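Local coordinates for protein oxidized polyvinyl alcohol hydrolase (Sphingopyxis, PDB 3WLA) that hydrolyses beta-diketones such as 4,6-nonanedione and cleaves oxidized polyvinyl alcohol in the second step of polyvinyl alcohol degradation, at residues 58-63 with 84-89; 278-283 with 331-336. All blocks are in the same frame, centred on the assembly; numbering follows the deposited sequence.

Contact 1 (58-63 with 84-89)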
ATOM      1  N   GLU A  58      11.063  -0.666  -9.439  1.00 21.68           N
ATOM      2  CA  GLU A  58      10.573   0.341 -10.402  1.00 22.23           C
ATOM      3  C   GLU A  58      10.752   1.743  -9.844  1.00 20.47           C
ATOM      4  O   GLU A  58      10.619   1.982  -8.633  1.00 20.82           O
ATOM      5  CB  GLU A  58       9.096   0.093 -10.715  1.00 24.80           C
ATOM      6  CG  GLU A  58       8.866  -1.288 -11.351  1.00 26.25           C
ATOM      7  CD  GLU A  58       7.376  -1.563 -11.519  1.00 27.88           C
ATOM      8  OE1 GLU A  58       6.722  -1.738 -10.472  1.00 27.35           O
ATOM      9  OE2 GLU A  58       6.890  -1.578 -12.678  1.00 25.37           O
ATOM     10  N   ALA A  59      11.032   2.692 -10.726  1.00 21.00           N
ATOM     11  CA  ALA A  59      11.254   4.088 -10.296  1.00 20.71           C
ATOM     12  C   ALA A  59       9.896   4.746 -10.074  1.00 21.23           C
ATOM     13  O   ALA A  59       8.947   4.404 -10.801  1.00 21.17           O
ATOM     14  CB  ALA A  59      11.982   4.891 -11.437  1.00 20.08           C
ATOM     15  N   THR A  60       9.838   5.729  -9.172  1.00 20.50           N
ATOM     16  CA  THR A  60       8.589   6.469  -8.930  1.00 20.91           C
ATOM     17  C   THR A  60       8.028   7.060 -10.230  1.00 21.83           C
ATOM     18  O   THR A  60       6.794   6.987 -10.492  1.00 22.69           O
ATOM     19  CB  THR A  60       8.798   7.562  -7.872  1.00 19.85           C
ATOM     20  OG1 THR A  60       8.987   6.920  -6.599  1.00 19.20           O
ATOM     21  CG2 THR A  60       7.560   8.574  -7.761  1.00 16.40           C
ATOM     22  N   ASN A  61       8.894   7.626 -11.058  1.00 21.05           N
ATOM     23  CA  ASN A  61       8.400   8.193 -12.309  1.00 22.66           C
ATOM     24  C   ASN A  61       7.834   7.129 -13.277  1.00 22.55           C
ATOM     25  O   ASN A  61       6.956   7.446 -14.061  1.00 23.94           O
ATOM     26  CB  ASN A  61       9.476   9.024 -12.989  1.00 22.92           C
ATOM     27  CG  ASN A  61       9.567  10.411 -12.408  1.00 23.67           C
ATOM     28  OD1 ASN A  61       8.679  10.866 -11.686  1.00 24.69           O
ATOM     29  ND2 ASN A  61      10.657  11.111 -12.740  1.00 25.56           N
ATOM     30  N   TRP A  62       8.347   5.902 -13.238  1.00 21.86           N
ATOM     31  CA  TRP A  62       7.781   4.863 -14.079  1.00 21.88           C
ATOM     32  C   TRP A  62       6.351   4.595 -13.643  1.00 22.12           C
ATOM     33  O   TRP A  62       5.477   4.521 -14.478  1.00 23.58           O
ATOM     34  CB  TRP A  62       8.530   3.546 -13.984  1.00 22.95           C
ATOM     35  CG  TRP A  62       9.979   3.629 -14.334  1.00 22.80           C
ATOM     36  CD1 TRP A  62      10.673   4.739 -14.753  1.00 23.98           C
ATOM     37  CD2 TRP A  62      10.922   2.571 -14.229  1.00 23.27           C
ATOM     38  NE1 TRP A  62      11.999   4.422 -14.905  1.00 24.27           N
ATOM     39  CE2 TRP A  62      12.180   3.095 -14.586  1.00 24.00           C
ATOM     40  CE3 TRP A  62      10.830   1.213 -13.867  1.00 20.82           C
ATOM     41  CZ2 TRP A  62      13.336   2.312 -14.588  1.00 26.38           C
ATOM     42  CZ3 TRP A  62      11.998   0.415 -13.878  1.00 21.37           C
ATOM     43  CH2 TRP A  62      13.228   0.974 -14.233  1.00 23.82           C
ATOM     44  N   ASN A  63       6.139   4.410 -12.345  1.00 21.59           N
ATOM     45  CA  ASN A  63       4.820   4.143 -11.841  1.00 23.26           C
ATOM     46  C   ASN A  63       3.829   5.241 -12.273  1.00 23.71           C
ATOM     47  O   ASN A  63       2.678   4.955 -12.543  1.00 24.41           O
ATOM     48  CB  ASN A  63       4.917   4.024 -10.324  1.00 24.11           C
ATOM     49  CG  ASN A  63       3.580   3.856  -9.651  1.00 26.54           C
ATOM     50  OD1 ASN A  63       2.864   4.838  -9.446  1.00 26.20           O
ATOM     51  ND2 ASN A  63       3.246   2.607  -9.272  1.00 25.71           N
ATOM     52  N   SER A  84       3.018  10.676  -5.560  1.00 25.44           N
ATOM     53  CA  SER A  84       3.789   9.440  -5.443  1.00 24.02           C
ATOM     54  C   SER A  84       5.071   9.780  -4.663  1.00 24.05           C
ATOM     55  O   SER A  84       5.843  10.667  -5.099  1.00 23.91           O
ATOM     56  CB  SER A  84       4.147   8.898  -6.822  1.00 23.95           C
ATOM     57  OG  SER A  84       4.662   7.567  -6.713  1.00 24.50           O
ATOM     58  N   PRO A  85       5.283   9.125  -3.508  1.00 22.34           N
ATOM     59  CA  PRO A  85       6.440   9.323  -2.629  1.00 22.78           C
ATOM     60  C   PRO A  85       7.641   8.568  -3.082  1.00 22.72           C
ATOM     61  O   PRO A  85       7.528   7.477  -3.611  1.00 22.52           O
ATOM     62  CB  PRO A  85       5.938   8.847  -1.282  1.00 21.64           C
ATOM     63  CG  PRO A  85       5.099   7.627  -1.700  1.00 24.54           C
ATOM     64  CD  PRO A  85       4.370   8.087  -2.957  1.00 21.38           C
ATOM     65  N   VAL A  86       8.813   9.171  -2.877  1.00 23.37           N
ATOM     66  CA  VAL A  86      10.067   8.548  -3.228  1.00 21.67           C
ATOM     67  C   VAL A  86      10.627   7.744  -2.017  1.00 21.70           C
ATOM     68  O   VAL A  86      10.615   8.213  -0.855  1.00 20.96           O
ATOM     69  CB  VAL A  86      11.111   9.616  -3.686  1.00 21.25           C
ATOM     70  CG1 VAL A  86      12.457   8.925  -3.944  1.00 19.03           C
ATOM     71  CG2 VAL A  86      10.586  10.295  -5.014  1.00 20.34           C
ATOM     72  N   ARG A  87      11.119   6.538  -2.294  1.00 20.32           N
ATOM     73  CA  ARG A  87      11.646   5.664  -1.220  1.00 21.41           C
ATOM     74  C   ARG A  87      12.936   6.291  -0.615  1.00 22.90           C
ATOM     75  O   ARG A  87      13.737   6.851  -1.358  1.00 21.86           O
ATOM     76  CB  ARG A  87      12.004   4.286  -1.799  1.00 19.17           C
ATOM     77  CG  ARG A  87      10.787   3.425  -2.253  1.00 23.04           C
ATOM     78  CD  ARG A  87      11.218   2.304  -3.208  1.00 21.86           C
ATOM     79  NE  ARG A  87      11.782   2.958  -4.395  1.00 21.67           N
ATOM     80  CZ  ARG A  87      12.380   2.340  -5.407  1.00 23.71           C
ATOM     81  NH1 ARG A  87      12.486   0.996  -5.409  1.00 18.87           N
ATOM     82  NH2 ARG A  87      12.887   3.093  -6.417  1.00 20.90           N
ATOM     83  N   GLN A  88      13.136   6.141   0.694  1.00 24.34           N
ATOM     84  CA  GLN A  88      14.347   6.677   1.354  1.00 26.71           C
ATOM     85  C   GLN A  88      15.626   6.249   0.628  1.00 26.84           C
ATOM     86  O   GLN A  88      16.508   7.075   0.370  1.00 26.66           O
ATOM     87  CB  GLN A  88      14.450   6.193   2.807  1.00 25.58           C
ATOM     88  CG  GLN A  88      13.411   6.732   3.707  1.00 28.33           C
ATOM     89  CD  GLN A  88      13.445   6.114   5.085  1.00 31.39           C
ATOM     90  OE1 GLN A  88      12.403   5.690   5.609  1.00 31.91           O
ATOM     91  NE2 GLN A  88      14.630   6.073   5.700  1.00 29.25           N
ATOM     92  N   CYS A  89      15.713   4.958   0.286  1.00 24.78           N
ATOM     93  CA  CYS A  89      16.889   4.380  -0.377  1.00 27.56           C
ATOM     94  C   CYS A  89      17.188   4.951  -1.779  1.00 26.74           C
ATOM     95  O   CYS A  89      18.320   4.811  -2.280  1.00 26.39           O
ATOM     96  CB  CYS A  89      16.720   2.826  -0.483  1.00 29.63           C
ATOM     97  SG  CYS A  89      15.119   2.434  -1.354  1.00 36.61           S
TER
HETATM   98  O   HOH W   1      11.182   5.721  -5.312  1.00 21.27           O
HETATM   99  O   HOH W   2       6.633   5.738  -5.517  1.00 22.10           O
HETATM  100  O   HOH W   3      12.715   6.237  -7.596  1.00 23.25           O
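T60 and S84 make the direct van der Waals touch here, a methyl on a hydroxyl: T60 CG2 sits 3.2 Å from S84 OG. With chi1 at -70°, the threonine swings that methyl anti to its own backbone N and leaves OG1 beside the N, facing P85 and V86. OG1 also comes within 4.1 Å of the V86 CG2 methyl.

Most of the polar linkage runs through water. One water lies 2.8 Å from T60 OG1 and is also a donor to S84 OG and to the carbonyl oxygen of P85, 2.7 Å from P85 O. A second water bonds the same T60 hydroxyl and accepts from both R87 N and R87 NE, the latter at 3.0 Å, so the arginine is gripped at its backbone and at the root of its guanidinium. S84 OG has a further hydrogen bond to P52 O.

The charged group meets the other segment with its flat side: E58 O stands over one face of the R87 guanidinium, 3.4 Å from NH2, at an angle too poor for a hydrogen bond. NH2 instead bonds G97 O, while NH1 makes weak bonds to G55 O and T56 O.

A59 is the N-cap residue of helix 60-65, and this buried, water-bridged junction joins that helix to the end of strand 81-85 within a beta-alpha-beta crossover from strand 47-53, a building unit of the alpha/beta-hydrolase fold.

Contact 2 (278-283 with 331-336)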
ATOM      1  N   ALA A 278     -11.750  -8.230  -2.278  1.00 25.84           N
ATOM      2  CA  ALA A 278     -10.719  -9.173  -2.700  1.00 27.38           C
ATOM      3  C   ALA A 278     -10.766  -9.320  -4.209  1.00 28.61           C
ATOM      4  O   ALA A 278     -11.715  -9.890  -4.747  1.00 28.54           O
ATOM      5  CB  ALA A 278     -10.908 -10.526  -2.042  1.00 26.88           C
ATOM      6  N   CYS A 279      -9.728  -8.809  -4.880  1.00 28.17           N
ATOM      7  CA  CYS A 279      -9.629  -8.845  -6.331  1.00 28.40           C
ATOM      8  C   CYS A 279      -8.563  -9.803  -6.795  1.00 27.60           C
ATOM      9  O   CYS A 279      -7.428  -9.766  -6.312  1.00 25.70           O
ATOM     10  CB  CYS A 279      -9.305  -7.468  -6.919  1.00 31.71           C
ATOM     11  SG  CYS A 279     -10.702  -6.289  -6.929  1.00 38.65           S
ATOM     12  N   SER A 280      -8.948 -10.671  -7.729  1.00 26.09           N
ATOM     13  CA  SER A 280      -8.048 -11.673  -8.257  1.00 25.19           C
ATOM     14  C   SER A 280      -7.821 -11.313  -9.702  1.00 24.06           C
ATOM     15  O   SER A 280      -8.753 -11.000 -10.418  1.00 24.88           O
ATOM     16  CB  SER A 280      -8.657 -13.080  -8.120  1.00 24.95           C
ATOM     17  OG  SER A 280      -8.804 -13.409  -6.739  1.00 25.13           O
ATOM     18  N   ALA A 281      -6.554 -11.329 -10.113  1.00 24.72           N
ATOM     19  CA  ALA A 281      -6.174 -10.965 -11.491  1.00 24.10           C
ATOM     20  C   ALA A 281      -5.213 -12.069 -11.964  1.00 22.88           C
ATOM     21  O   ALA A 281      -4.986 -13.030 -11.244  1.00 21.71           O
ATOM     22  CB  ALA A 281      -5.490  -9.539 -11.479  1.00 22.59           C
ATOM     23  N   THR A 282      -4.638 -11.942 -13.160  1.00 24.98           N
ATOM     24  CA  THR A 282      -3.762 -13.023 -13.680  1.00 24.39           C
ATOM     25  C   THR A 282      -2.401 -12.555 -14.204  1.00 24.70           C
ATOM     26  O   THR A 282      -1.674 -13.314 -14.851  1.00 25.08           O
ATOM     27  CB  THR A 282      -4.473 -13.738 -14.848  1.00 26.10           C
ATOM     28  OG1 THR A 282      -4.776 -12.776 -15.875  1.00 29.69           O
ATOM     29  CG2 THR A 282      -5.799 -14.315 -14.367  1.00 27.14           C
ATOM     30  N   HIS A 283      -2.029 -11.332 -13.886  1.00 24.08           N
ATOM     31  CA  HIS A 283      -0.773 -10.803 -14.376  1.00 22.42           C
ATOM     32  C   HIS A 283       0.523 -11.152 -13.664  1.00 23.75           C
ATOM     33  O   HIS A 283       1.619 -10.691 -14.076  1.00 24.28           O
ATOM     34  CB  HIS A 283      -0.917  -9.308 -14.462  1.00 20.72           C
ATOM     35  CG  HIS A 283      -1.174  -8.694 -13.141  1.00 23.66           C
ATOM     36  ND1 HIS A 283      -2.412  -8.769 -12.521  1.00 21.99           N
ATOM     37  CD2 HIS A 283      -0.321  -8.136 -12.244  1.00 20.00           C
ATOM     38  CE1 HIS A 283      -2.300  -8.291 -11.294  1.00 23.64           C
ATOM     39  NE2 HIS A 283      -1.043  -7.903 -11.101  1.00 20.79           N
ATOM     40  N   PHE A 331     -10.573 -13.622   0.488  1.00 27.19           N
ATOM     41  CA  PHE A 331     -10.433 -14.423  -0.722  1.00 26.32           C
ATOM     42  C   PHE A 331     -10.981 -15.860  -0.468  1.00 27.81           C
ATOM     43  O   PHE A 331     -10.749 -16.439   0.586  1.00 27.27           O
ATOM     44  CB  PHE A 331      -8.956 -14.535  -1.137  1.00 26.83           C
ATOM     45  CG  PHE A 331      -8.423 -13.292  -1.802  1.00 26.30           C
ATOM     46  CD1 PHE A 331      -8.730 -13.003  -3.105  1.00 27.31           C
ATOM     47  CD2 PHE A 331      -7.604 -12.405  -1.093  1.00 27.89           C
ATOM     48  CE1 PHE A 331      -8.224 -11.835  -3.722  1.00 26.55           C
ATOM     49  CE2 PHE A 331      -7.097 -11.248  -1.679  1.00 26.90           C
ATOM     50  CZ  PHE A 331      -7.404 -10.953  -3.009  1.00 24.72           C
ATOM     51  N   THR A 332     -11.684 -16.410  -1.453  1.00 28.71           N
ATOM     52  CA  THR A 332     -12.188 -17.782  -1.356  1.00 31.76           C
ATOM     53  C   THR A 332     -11.529 -18.573  -2.482  1.00 32.03           C
ATOM     54  O   THR A 332     -11.602 -19.814  -2.513  1.00 31.63           O
ATOM     55  CB  THR A 332     -13.721 -17.848  -1.506  1.00 30.65           C
ATOM     56  OG1 THR A 332     -14.103 -17.353  -2.790  1.00 30.13           O
ATOM     57  CG2 THR A 332     -14.390 -17.003  -0.424  1.00 33.33           C
ATOM     58  N   ASP A 333     -10.806 -17.862  -3.366  1.00 30.93           N
ATOM     59  CA  ASP A 333     -10.134 -18.538  -4.474  1.00 29.73           C
ATOM     60  C   ASP A 333      -8.640 -18.889  -4.334  1.00 30.62           C
ATOM     61  O   ASP A 333      -8.032 -19.371  -5.299  1.00 31.65           O
ATOM     62  CB  ASP A 333     -10.348 -17.762  -5.758  1.00 30.17           C
ATOM     63  CG  ASP A 333      -9.474 -16.468  -5.832  1.00 28.79           C
ATOM     64  OD1 ASP A 333      -8.816 -16.135  -4.818  1.00 26.38           O
ATOM     65  OD2 ASP A 333      -9.498 -15.815  -6.901  1.00 28.96           O
ATOM     66  N   HIS A 334      -8.035 -18.673  -3.167  1.00 31.27           N
ATOM     67  CA  HIS A 334      -6.624 -18.993  -2.967  1.00 31.08           C
ATOM     68  C   HIS A 334      -6.368 -20.446  -2.517  1.00 35.25           C
ATOM     69  O   HIS A 334      -5.388 -21.081  -2.959  1.00 32.20           O
ATOM     70  CB  HIS A 334      -6.000 -18.041  -1.943  1.00 31.83           C
ATOM     71  CG  HIS A 334      -5.824 -16.628  -2.438  1.00 27.49           C
ATOM     72  ND1 HIS A 334      -6.643 -16.064  -3.391  1.00 27.55           N
ATOM     73  CD2 HIS A 334      -4.917 -15.674  -2.109  1.00 27.96           C
ATOM     74  CE1 HIS A 334      -6.248 -14.822  -3.635  1.00 25.62           C
ATOM     75  NE2 HIS A 334      -5.206 -14.561  -2.866  1.00 24.60           N
ATOM     76  N   TYR A 335      -7.223 -20.961  -1.618  1.00 37.28           N
ATOM     77  CA  TYR A 335      -7.072 -22.339  -1.127  1.00 38.99           C
ATOM     78  C   TYR A 335      -8.340 -23.218  -1.316  1.00 42.16           C
ATOM     79  O   TYR A 335      -9.474 -22.716  -1.409  1.00 41.35           O
ATOM     80  CB  TYR A 335      -6.653 -22.320   0.340  1.00 35.68           C
ATOM     81  CG  TYR A 335      -5.345 -21.571   0.576  1.00 36.72           C
ATOM     82  CD1 TYR A 335      -4.112 -22.246   0.554  1.00 33.04           C
ATOM     83  CD2 TYR A 335      -5.338 -20.187   0.801  1.00 32.09           C
ATOM     84  CE1 TYR A 335      -2.888 -21.567   0.753  1.00 33.27           C
ATOM     85  CE2 TYR A 335      -4.110 -19.505   0.997  1.00 34.61           C
ATOM     86  CZ  TYR A 335      -2.900 -20.208   0.972  1.00 32.47           C
ATOM     87  OH  TYR A 335      -1.710 -19.552   1.162  1.00 31.60           O
ATOM     88  N   LYS A 336      -8.105 -24.524  -1.453  1.00 45.79           N
ATOM     89  CA  LYS A 336      -9.175 -25.525  -1.577  1.00 49.67           C
ATOM     90  C   LYS A 336      -8.932 -26.514  -0.413  1.00 51.81           C
ATOM     91  O   LYS A 336      -7.828 -26.459   0.226  1.00 52.03           O
ATOM     92  CB  LYS A 336      -9.097 -26.293  -2.902  1.00 48.68           C
ATOM     93  CG  LYS A 336      -8.955 -25.415  -4.138  1.00 52.02           C
ATOM     94  CD  LYS A 336      -8.702 -26.244  -5.449  1.00 50.86           C
ATOM     95  CE  LYS A 336      -9.940 -27.067  -5.897  1.00 50.66           C
ATOM     96  NZ  LYS A 336      -9.763 -27.798  -7.205  1.00 48.92           N
ATOM     97  OXT LYS A 336      -9.840 -27.352  -0.161  1.00 54.53           O
TER
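A278 puts its CB methyl over the middle of the F331 ring, a CH-pi contact 3.4 Å from CB to the ring centroid and only 12° off the ring normal. The rim of that phenyl is met by polar atoms: C279 O lies 3.4 Å from CE1, and S280 OG is 3.5 Å from the same carbon, both near the ring plane. Beside it, S280 OG donates a short hydrogen bond of 2.5 Å to D333 OD2, reaching the oxygen on its syn side and 18° out of the carboxylate plane. D333 CG lies between its backbone N and carbonyl carbon (chi1 75°), which brings the carboxylate to S280.

The two sides belong to different parts of the alpha/beta-hydrolase fold. Residues 278-280 end strand 274-280, next to the last strand of the central sheet; 331-336 is the C-terminal tail, which leaves the antiparallel edge strand 325-328 and turns back to run beside the end of strand 274-280. The C279–C326 disulfide ties these two strands together.

Behind the first shell stands H334. Its ND1 donates to D333 OD1 over 2.6 Å, a bent bond with the oxygen in the imidazole plane, so the carboxylate is held through both oxygens. H334 CE1 also lies over the F331 face opposite A278, 3.1 Å above the plane and toward the rim. H334 NE2 is hydrogen-bonded to T261 OG1 of helix 257-269, and from the same helix S265, assigned to a charge relay by similarity, bonds F331 N through OG.

Overall arrangement
Contact 1 comes first along the chain and is complete before contact 2 begins. Their centres are 27 Å apart and their nearest atoms about 10 Å, so they do not touch. Both reach the same nine-stranded mixed sheet. Strand 81-85 is third from the edge formed by strand 21-28, whereas strand 274-280 is next to the other edge, with 47-53, 155-161, 181-185 and 232-238 between them. Strand 155-161 leads to S162, assigned to the charge relay by similarity; the E58 side chain is about 7 Å from that of S162. Contact 1 thus closes an early crossover, setting helix 60-65 on the end of strand 81-85, and contact 2 fastens the C-terminal tail to the strand next to the far edge.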